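Local coordinates for ethanolamine utilization protein EutJ (PDB 3H1Q) that binds ATP in an actin-like ATPase fold related to that of FtsA and probably takes part in ethanolamine utilization, at residues E20-V33 / K83-T97. Residues are numbered along the deposited sequence; the frame is centred on the assembly and turned at random.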
loop_
_atom_site.group_PDB
_atom_site.type_symbol
_atom_site.label_atom_id
_atom_site.label_comp_id
_atom_site.label_asym_id
_atom_site.label_seq_id
_atom_site.Cartn_x
_atom_site.Cartn_y
_atom_site.Cartn_z
ATOM N N GLU A 20 17.910 -5.547 -1.547
ATOM C CA GLU A 20 18.195 -5.239 -2.958
ATOM C C GLU A 20 18.796 -6.422 -3.708
ATOM O O GLU A 20 19.964 -6.385 -4.064
ATOM C CB GLU A 20 19.123 -4.026 -3.055
ATOM C CG GLU A 20 18.566 -2.764 -2.405
ATOM C CD GLU A 20 19.510 -1.564 -2.502
ATOM O OE1 GLU A 20 20.683 -1.763 -2.896
ATOM O OE2 GLU A 20 19.078 -0.422 -2.192
ATOM N N ILE A 21 18.020 -7.486 -3.892
ATOM C CA ILE A 21 18.430 -8.568 -4.764
ATOM C C ILE A 21 17.221 -8.914 -5.578
ATOM O O ILE A 21 16.132 -8.415 -5.290
ATOM C CB ILE A 21 18.931 -9.843 -4.004
ATOM C CG1 ILE A 21 17.731 -10.661 -3.461
ATOM C CG2 ILE A 21 20.078 -9.508 -3.007
ATOM C CD1 ILE A 21 17.887 -11.332 -2.091
ATOM N N VAL A 22 17.413 -9.770 -6.576
ATOM C CA VAL A 22 16.339 -10.249 -7.447
ATOM C C VAL A 22 16.109 -11.771 -7.399
ATOM O O VAL A 22 16.957 -12.527 -6.919
ATOM C CB VAL A 22 16.611 -9.882 -8.900
ATOM C CG1 VAL A 22 16.645 -8.386 -9.045
ATOM C CG2 VAL A 22 17.897 -10.483 -9.345
ATOM N N ASN A 23 14.963 -12.189 -7.927
ATOM C CA ASN A 23 14.554 -13.567 -7.982
ATOM C C ASN A 23 14.684 -13.974 -9.425
ATOM O O ASN A 23 13.817 -13.674 -10.211
ATOM C CB ASN A 23 13.089 -13.682 -7.517
ATOM C CG ASN A 23 12.558 -15.127 -7.448
ATOM O OD1 ASN A 23 13.223 -16.087 -7.823
ATOM N ND2 ASN A 23 11.333 -15.260 -6.967
ATOM N N PRO A 24 15.748 -14.704 -9.759
ATOM C CA PRO A 24 16.109 -14.967 -11.140
ATOM C C PRO A 24 15.114 -15.844 -11.897
ATOM O O PRO A 24 15.455 -16.883 -12.414
ATOM C CB PRO A 24 17.483 -15.636 -11.019
ATOM C CG PRO A 24 17.454 -16.286 -9.731
ATOM C CD PRO A 24 16.576 -15.484 -8.823
ATOM N N LEU A 25 13.880 -15.393 -11.992
ATOM C CA LEU A 25 12.903 -16.068 -12.842
ATOM C C LEU A 25 12.999 -15.577 -14.304
ATOM O O LEU A 25 13.312 -14.404 -14.570
ATOM C CB LEU A 25 11.493 -15.917 -12.261
ATOM C CG LEU A 25 11.441 -16.510 -10.847
ATOM C CD1 LEU A 25 10.265 -16.045 -9.991
ATOM C CD2 LEU A 25 11.433 -18.002 -10.967
ATOM N N PRO A 26 12.769 -16.499 -15.267
ATOM C CA PRO A 26 12.876 -16.118 -16.676
ATOM C C PRO A 26 11.743 -15.171 -17.002
ATOM O O PRO A 26 10.649 -15.335 -16.435
ATOM C CB PRO A 26 12.660 -17.443 -17.405
ATOM C CG PRO A 26 11.895 -18.339 -16.398
ATOM C CD PRO A 26 12.437 -17.935 -15.083
ATOM N N PRO A 27 11.980 -14.189 -17.898
ATOM C CA PRO A 27 10.958 -13.264 -18.434
ATOM C C PRO A 27 9.833 -14.033 -19.158
ATOM O O PRO A 27 9.953 -15.253 -19.318
ATOM C CB PRO A 27 11.740 -12.414 -19.438
ATOM C CG PRO A 27 13.171 -12.535 -19.018
ATOM C CD PRO A 27 13.315 -13.920 -18.446
ATOM N N PRO A 28 8.739 -13.351 -19.589
ATOM C CA PRO A 28 8.385 -11.932 -19.485
ATOM C C PRO A 28 7.931 -11.550 -18.084
ATOM O O PRO A 28 7.451 -12.384 -17.312
ATOM C CB PRO A 28 7.222 -11.802 -20.444
ATOM C CG PRO A 28 6.552 -13.100 -20.321
ATOM C CD PRO A 28 7.636 -14.122 -20.189
ATOM N N TYR A 29 8.103 -10.281 -17.772
ATOM C CA TYR A 29 7.898 -9.785 -16.453
ATOM C C TYR A 29 6.730 -8.853 -16.465
ATOM O O TYR A 29 6.384 -8.283 -17.500
ATOM C CB TYR A 29 9.116 -8.999 -16.052
ATOM C CG TYR A 29 10.334 -9.841 -15.842
ATOM C CD1 TYR A 29 10.224 -11.106 -15.294
ATOM C CD2 TYR A 29 11.609 -9.355 -16.144
ATOM C CE1 TYR A 29 11.334 -11.873 -15.073
ATOM C CE2 TYR A 29 12.740 -10.126 -15.925
ATOM C CZ TYR A 29 12.580 -11.387 -15.391
ATOM O OH TYR A 29 13.652 -12.195 -15.159
ATOM N N LYS A 30 6.132 -8.688 -15.301
ATOM C CA LYS A 30 5.073 -7.746 -15.131
ATOM C C LYS A 30 5.553 -6.673 -14.151
ATOM O O LYS A 30 6.160 -6.977 -13.119
ATOM C CB LYS A 30 3.847 -8.452 -14.590
ATOM C CG LYS A 30 3.163 -9.434 -15.519
ATOM C CD LYS A 30 1.694 -9.451 -15.117
ATOM C CE LYS A 30 1.121 -10.830 -15.052
ATOM N NZ LYS A 30 0.012 -10.928 -14.032
ATOM N N VAL A 31 5.290 -5.413 -14.484
ATOM C CA VAL A 31 5.745 -4.305 -13.672
ATOM C C VAL A 31 4.555 -3.479 -13.194
ATOM O O VAL A 31 3.544 -3.335 -13.898
ATOM C CB VAL A 31 6.729 -3.410 -14.432
ATOM C CG1 VAL A 31 7.383 -2.424 -13.490
ATOM C CG2 VAL A 31 7.800 -4.246 -15.104
ATOM N N GLY A 32 4.672 -2.962 -11.978
ATOM C CA GLY A 32 3.614 -2.196 -11.400
ATOM C C GLY A 32 4.242 -1.072 -10.644
ATOM O O GLY A 32 5.247 -1.249 -9.950
ATOM N N VAL A 33 3.674 0.112 -10.810
ATOM C CA VAL A 33 4.099 1.215 -10.004
ATOM C C VAL A 33 2.927 1.625 -9.126
ATOM O O VAL A 33 1.781 1.699 -9.599
ATOM C CB VAL A 33 4.590 2.365 -10.867
ATOM C CG1 VAL A 33 5.042 3.562 -9.987
ATOM C CG2 VAL A 33 5.730 1.885 -11.754
ATOM N N LYS A 83 17.347 1.309 -10.495
ATOM C CA LYS A 83 17.938 0.477 -9.456
ATOM C C LYS A 83 17.619 -0.956 -9.782
ATOM O O LYS A 83 18.505 -1.816 -9.807
ATOM C CB LYS A 83 17.395 0.802 -8.067
ATOM C CG LYS A 83 17.977 -0.141 -7.004
ATOM C CD LYS A 83 18.127 0.455 -5.608
ATOM C CE LYS A 83 16.799 0.893 -5.057
ATOM N NZ LYS A 83 16.944 1.455 -3.678
ATOM N N VAL A 84 16.336 -1.186 -10.037
ATOM C CA VAL A 84 15.830 -2.511 -10.291
ATOM C C VAL A 84 16.508 -3.019 -11.545
ATOM O O VAL A 84 16.963 -4.168 -11.591
ATOM C CB VAL A 84 14.296 -2.505 -10.400
ATOM C CG1 VAL A 84 13.786 -3.709 -11.178
ATOM C CG2 VAL A 84 13.696 -2.458 -9.006
ATOM N N GLU A 85 16.637 -2.150 -12.542
ATOM C CA GLU A 85 17.323 -2.551 -13.754
ATOM C C GLU A 85 18.788 -2.945 -13.579
ATOM O O GLU A 85 19.220 -3.869 -14.211
ATOM C CB GLU A 85 17.138 -1.527 -14.850
ATOM C CG GLU A 85 15.794 -1.668 -15.507
ATOM C CD GLU A 85 15.467 -0.528 -16.450
ATOM O OE1 GLU A 85 16.288 0.403 -16.602
ATOM O OE2 GLU A 85 14.371 -0.563 -17.044
ATOM N N ARG A 86 19.551 -2.284 -12.715
ATOM C CA ARG A 86 20.925 -2.728 -12.528
ATOM C C ARG A 86 20.960 -4.107 -11.824
ATOM O O ARG A 86 21.828 -4.943 -12.081
ATOM C CB ARG A 86 21.827 -1.663 -11.843
ATOM C CG ARG A 86 21.639 -1.423 -10.334
ATOM C CD ARG A 86 22.666 -0.397 -9.743
ATOM N NE ARG A 86 22.203 0.408 -8.565
ATOM C CZ ARG A 86 21.619 1.632 -8.603
ATOM N NH1 ARG A 86 21.369 2.225 -9.770
ATOM N NH2 ARG A 86 21.268 2.275 -7.472
ATOM N N LEU A 87 19.960 -4.336 -10.980
ATOM C CA LEU A 87 19.956 -5.399 -10.003
ATOM C C LEU A 87 19.449 -6.598 -10.724
ATOM O O LEU A 87 19.967 -7.704 -10.545
ATOM C CB LEU A 87 18.989 -5.036 -8.894
ATOM C CG LEU A 87 19.553 -4.936 -7.485
ATOM C CD1 LEU A 87 20.875 -4.223 -7.464
ATOM C CD2 LEU A 87 18.515 -4.267 -6.580
ATOM N N LEU A 88 18.438 -6.377 -11.563
ATOM C CA LEU A 88 17.918 -7.416 -12.441
ATOM C C LEU A 88 18.875 -7.593 -13.595
ATOM O O LEU A 88 19.743 -6.757 -13.822
ATOM C CB LEU A 88 16.577 -6.974 -12.982
ATOM C CG LEU A 88 15.595 -7.989 -13.518
ATOM C CD1 LEU A 88 15.503 -9.208 -12.614
ATOM C CD2 LEU A 88 14.267 -7.265 -13.599
ATOM N N GLY A 89 18.741 -8.665 -14.348
ATOM C CA GLY A 89 19.463 -8.691 -15.611
ATOM C C GLY A 89 19.128 -7.490 -16.515
ATOM O O GLY A 89 19.989 -6.677 -16.810
ATOM N N SER A 90 17.860 -7.372 -16.899
ATOM C CA SER A 90 17.454 -6.686 -18.120
ATOM C C SER A 90 16.940 -5.272 -17.899
ATOM O O SER A 90 17.161 -4.676 -16.846
ATOM C CB SER A 90 16.344 -7.500 -18.794
ATOM O OG SER A 90 15.205 -7.638 -17.936
ATOM N N GLU A 91 16.245 -4.736 -18.900
ATOM C CA GLU A 91 15.498 -3.511 -18.674
ATOM C C GLU A 91 13.974 -3.682 -18.855
ATOM O O GLU A 91 13.504 -4.624 -19.490
ATOM C CB GLU A 91 16.060 -2.355 -19.497
ATOM C CG GLU A 91 15.720 -2.403 -20.957
ATOM C CD GLU A 91 15.954 -1.060 -21.646
ATOM O OE1 GLU A 91 17.096 -0.547 -21.590
ATOM O OE2 GLU A 91 15.001 -0.512 -22.247
ATOM N N LEU A 92 13.224 -2.756 -18.272
ATOM C CA LEU A 92 11.778 -2.800 -18.263
ATOM C C LEU A 92 11.213 -1.765 -19.208
ATOM O O LEU A 92 11.716 -0.643 -19.314
ATOM C CB LEU A 92 11.275 -2.500 -16.862
ATOM C CG LEU A 92 12.120 -3.043 -15.723
ATOM C CD1 LEU A 92 11.934 -2.162 -14.546
ATOM C CD2 LEU A 92 11.694 -4.430 -15.395
ATOM N N PHE A 93 10.132 -2.145 -19.864
ATOM C CA PHE A 93 9.540 -1.319 -20.875
ATOM C C PHE A 93 8.179 -0.785 -20.495
ATOM O O PHE A 93 7.783 0.255 -21.006
ATOM C CB PHE A 93 9.486 -2.096 -22.177
ATOM C CG PHE A 93 10.826 -2.533 -22.631
ATOM C CD1 PHE A 93 11.668 -1.640 -23.328
ATOM C CD2 PHE A 93 11.299 -3.816 -22.320
ATOM C CE1 PHE A 93 12.944 -2.037 -23.749
ATOM C CE2 PHE A 93 12.573 -4.231 -22.729
ATOM C CZ PHE A 93 13.401 -3.341 -23.443
ATOM N N GLN A 94 7.469 -1.471 -19.600
ATOM C CA GLN A 94 6.083 -1.109 -19.316
ATOM C C GLN A 94 5.620 -1.516 -17.943
ATOM O O GLN A 94 6.139 -2.463 -17.366
ATOM C CB GLN A 94 5.152 -1.743 -20.334
ATOM C CG GLN A 94 5.125 -3.213 -20.231
ATOM C CD GLN A 94 5.114 -3.841 -21.563
ATOM O OE1 GLN A 94 6.158 -4.242 -22.070
ATOM N NE2 GLN A 94 3.946 -3.910 -22.175
ATOM N N ALA A 95 4.595 -0.816 -17.460
ATOM C CA ALA A 95 4.101 -0.938 -16.094
ATOM C C ALA A 95 2.612 -0.672 -16.054
ATOM O O ALA A 95 2.072 -0.004 -16.934
ATOM C CB ALA A 95 4.819 0.038 -15.194
ATOM N N ALA A 96 1.944 -1.208 -15.039
ATOM C CA ALA A 96 0.588 -0.782 -14.721
ATOM C C ALA A 96 0.639 0.220 -13.552
ATOM O O ALA A 96 1.625 0.230 -12.804
ATOM C CB ALA A 96 -0.249 -1.982 -14.396
ATOM N N THR A 97 -0.376 1.083 -13.394
ATOM C CA THR A 97 -0.400 2.017 -12.237
ATOM C C THR A 97 -1.725 2.092 -11.495
ATOM O O THR A 97 -2.776 1.693 -12.006
ATOM C CB THR A 97 -0.041 3.468 -12.608
ATOM O OG1 THR A 97 0.593 3.512 -13.890
ATOM C CG2 THR A 97 0.859 4.116 -11.538
#
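V31 and L92 meet at about a right angle, CG2 of V31 lying 3.9 Å from CD2 of L92. The valine is set with CG1 anti to its own N (chi1 -169°), which turns the other methyl, CG2, to L92 and leaves CG1 against CB of A95, at 3.9 Å. V33 brings its CG2 to that same A95 methyl, so the small alanine is shared by two valines. The backbones of the two strands pair in parallel: A96 N donates to V31 O and V33 N to A96 O, each at 2.9 Å, and the second bond runs nearly straight, with 173° at the hydrogen. Strand 30-34 is thereby the middle strand of a five-stranded mixed sheet, with 94-98 next to it; numbered along the chain the order is 3-2-1-4-5, that of the ribonuclease H-like fold of actin-like ATPases, and helix 70-87 leads into 94-98. Just after that helix L88 divides its branches: CD1 packs 3.8 Å from CG1 of V22, while CD2 comes obliquely to CE2 of the Y29 ring, whose edge has S90 OG near its plane. V22 CG1 also reaches CB of L87, and A53 of strand 51-58 touches V22 as well. Farther out, the extended E20 crosses the bent K83 chain at about a right angle; NZ of K83 meets OE2 of E20 at 3.2 Å from above the carboxylate plane, a salt bridge in which the glutamate is exposed to solvent.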